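Side-chain contact in tyrosinase (Burkholderia thailandensis, PDB 5ZRD), which uses a pair of copper ions to hydroxylate monophenols to catechols and, as in other tyrosinases, probably to oxidise these on to quinones: residues P248-F253 with W328-Q333. Sequence-based numbering, arbitrary orientation.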
loop_
_atom_site.group_PDB
_atom_site.type_symbol
_atom_site.label_atom_id
_atom_site.label_comp_id
_atom_site.label_asym_id
_atom_site.label_seq_id
_atom_site.Cartn_x
_atom_site.Cartn_y
_atom_site.Cartn_z
ATOM N N PRO A 248 24.859 1.565 -36.404
ATOM C CA PRO A 248 24.845 0.354 -37.221
ATOM C C PRO A 248 23.543 -0.456 -37.224
ATOM O O PRO A 248 23.393 -1.329 -38.054
ATOM C CB PRO A 248 25.939 -0.547 -36.608
ATOM C CG PRO A 248 26.007 -0.112 -35.151
ATOM C CD PRO A 248 25.757 1.391 -35.220
ATOM N N ASN A 249 22.649 -0.265 -36.276
ATOM C CA ASN A 249 21.389 -1.014 -36.306
ATOM C C ASN A 249 20.317 -0.156 -35.617
ATOM O O ASN A 249 20.643 0.792 -34.919
ATOM C CB ASN A 249 21.545 -2.397 -35.663
ATOM C CG ASN A 249 21.925 -2.352 -34.193
ATOM O OD1 ASN A 249 21.154 -1.889 -33.349
ATOM N ND2 ASN A 249 23.099 -2.873 -33.860
ATOM N N TYR A 250 19.060 -0.514 -35.787
ATOM C CA TYR A 250 17.952 0.250 -35.285
ATOM C C TYR A 250 17.957 0.255 -33.747
ATOM O O TYR A 250 17.699 1.270 -33.132
ATOM C CB TYR A 250 16.606 -0.270 -35.795
ATOM C CG TYR A 250 15.469 0.482 -35.161
ATOM C CD1 TYR A 250 15.195 1.788 -35.520
ATOM C CD2 TYR A 250 14.738 -0.065 -34.119
ATOM C CE1 TYR A 250 14.213 2.534 -34.879
ATOM C CE2 TYR A 250 13.757 0.665 -33.463
ATOM C CZ TYR A 250 13.493 1.968 -33.847
ATOM O OH TYR A 250 12.515 2.667 -33.209
ATOM N N THR A 251 18.255 -0.858 -33.123
ATOM C CA THR A 251 18.235 -0.873 -31.656
ATOM C C THR A 251 19.109 0.265 -31.097
ATOM O O THR A 251 18.624 1.035 -30.268
ATOM C CB THR A 251 18.584 -2.253 -31.096
ATOM O OG1 THR A 251 17.659 -3.202 -31.635
ATOM C CG2 THR A 251 18.499 -2.295 -29.587
ATOM N N VAL A 252 20.342 0.441 -31.573
ATOM C CA VAL A 252 21.225 1.377 -30.922
ATOM C C VAL A 252 21.077 2.757 -31.552
ATOM O O VAL A 252 21.465 3.756 -30.930
ATOM C CB VAL A 252 22.678 0.890 -30.929
ATOM C CG1 VAL A 252 22.767 -0.450 -30.235
ATOM C CG2 VAL A 252 23.298 0.843 -32.318
ATOM N N PHE A 253 20.489 2.806 -32.757
ATOM C CA PHE A 253 20.108 4.063 -33.332
ATOM C C PHE A 253 18.995 4.705 -32.498
ATOM O O PHE A 253 18.939 5.933 -32.372
ATOM C CB PHE A 253 19.623 3.917 -34.777
ATOM C CG PHE A 253 19.091 5.185 -35.399
ATOM C CD1 PHE A 253 19.955 6.190 -35.788
ATOM C CD2 PHE A 253 17.730 5.410 -35.507
ATOM C CE1 PHE A 253 19.473 7.362 -36.354
ATOM C CE2 PHE A 253 17.231 6.588 -36.049
ATOM C CZ PHE A 253 18.106 7.564 -36.480
ATOM N N TRP A 328 14.299 9.160 -40.821
ATOM C CA TRP A 328 13.968 8.733 -42.193
ATOM C C TRP A 328 15.238 8.687 -43.066
ATOM O O TRP A 328 15.410 7.766 -43.867
ATOM C CB TRP A 328 12.885 9.653 -42.795
ATOM C CG TRP A 328 12.526 9.320 -44.209
ATOM C CD1 TRP A 328 12.761 10.088 -45.311
ATOM C CD2 TRP A 328 11.908 8.111 -44.686
ATOM N NE1 TRP A 328 12.335 9.435 -46.436
ATOM C CE2 TRP A 328 11.796 8.231 -46.087
ATOM C CE3 TRP A 328 11.460 6.939 -44.079
ATOM C CZ2 TRP A 328 11.221 7.246 -46.880
ATOM C CZ3 TRP A 328 10.887 5.961 -44.865
ATOM C CH2 TRP A 328 10.763 6.120 -46.246
ATOM N N VAL A 329 16.128 9.661 -42.880
ATOM C CA VAL A 329 17.412 9.643 -43.555
ATOM C C VAL A 329 18.226 8.409 -43.159
ATOM O O VAL A 329 18.845 7.833 -44.006
ATOM C CB VAL A 329 18.236 10.908 -43.274
ATOM C CG1 VAL A 329 19.673 10.736 -43.739
ATOM C CG2 VAL A 329 17.616 12.129 -43.928
ATOM N N TRP A 330 18.217 8.015 -41.886
ATOM C CA TRP A 330 18.960 6.885 -41.440
ATOM C C TRP A 330 18.353 5.636 -42.079
ATOM O O TRP A 330 19.087 4.721 -42.435
ATOM C CB TRP A 330 18.967 6.779 -39.904
ATOM C CG TRP A 330 19.588 5.517 -39.377
ATOM C CD1 TRP A 330 20.901 5.308 -39.082
ATOM C CD2 TRP A 330 18.922 4.267 -39.124
ATOM N NE1 TRP A 330 21.092 4.028 -38.642
ATOM C CE2 TRP A 330 19.893 3.369 -38.651
ATOM C CE3 TRP A 330 17.607 3.816 -39.275
ATOM C CZ2 TRP A 330 19.590 2.050 -38.347
ATOM C CZ3 TRP A 330 17.294 2.519 -38.932
ATOM C CH2 TRP A 330 18.283 1.639 -38.503
ATOM N N GLN A 331 17.027 5.599 -42.155
ATOM C CA GLN A 331 16.319 4.437 -42.766
ATOM C C GLN A 331 16.771 4.315 -44.215
ATOM O O GLN A 331 17.121 3.241 -44.622
ATOM C CB GLN A 331 14.809 4.577 -42.719
ATOM C CG GLN A 331 14.233 4.280 -41.348
ATOM C CD GLN A 331 12.738 4.497 -41.254
ATOM O OE1 GLN A 331 12.277 5.610 -41.007
ATOM N NE2 GLN A 331 11.972 3.418 -41.393
ATOM N N LYS A 332 16.890 5.446 -44.908
ATOM C CA LYS A 332 17.274 5.460 -46.352
ATOM C C LYS A 332 18.747 5.074 -46.533
ATOM O O LYS A 332 19.055 4.225 -47.357
ATOM C CB LYS A 332 17.072 6.845 -46.973
ATOM C CG LYS A 332 15.628 7.317 -47.133
ATOM C CD LYS A 332 15.298 7.904 -48.517
ATOM C CE LYS A 332 15.822 9.305 -48.796
ATOM N NZ LYS A 332 15.871 10.175 -47.586
ATOM N N GLN A 333 19.648 5.723 -45.776
ATOM C CA GLN A 333 21.074 5.507 -45.913
ATOM C C GLN A 333 21.435 4.096 -45.428
ATOM O O GLN A 333 22.499 3.653 -45.778
ATOM C CB GLN A 333 21.919 6.523 -45.139
ATOM C CG GLN A 333 21.861 7.959 -45.665
ATOM C CD GLN A 333 22.852 8.870 -44.964
ATOM O OE1 GLN A 333 23.619 8.420 -44.121
ATOM N NE2 GLN A 333 22.876 10.154 -45.316
#
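Trp330 reaches from helix 315-334 to the start of helix 250-254 and lies flat against Phe253. With its CG anti to the backbone N (chi1 173°), the indole extends toward the short helix. Trp330 CB already lies 3.6 Å from Phe253 CZ, at the far end of the phenyl ring. One step on, Trp330 CG sits 3.5 Å from Phe253 CE1, and Trp330 CD1 is equally close to Phe253 CD1. Here the five-membered ring and the phenyl ring stack face to face, centroids 3.9 Å apart and planes only 11° from parallel. The two side chains run in opposite directions, and Phe253 CB ends up over the same indole, making a CH-pi contact. Trp330 NE1 passes beside Phe253 CD1 but spends its hydrogen bond on Ala247 O, which with the stack helps hold the indole's rotation. Beyond the stack, Trp330 CZ2 approaches Asn249 C at 3.6 Å. Trp330 CH2 meets Tyr250 CA at 3.5 Å, both backbone carbons lying oblique to the ring. Trp330 CZ3 comes near the edge of the Tyr250 ring, whose OH bonds to Val88 O. Asn249 N-caps the short helix, its OD1 accepting from Val252 N at 3.0 Å. His336 also meets the indole, nearly parallel. This is helix-to-helix aromatic packing in the central domain of tyrosinase, the Tyr250 side chain about 9 Å from that of the copper ligand His94.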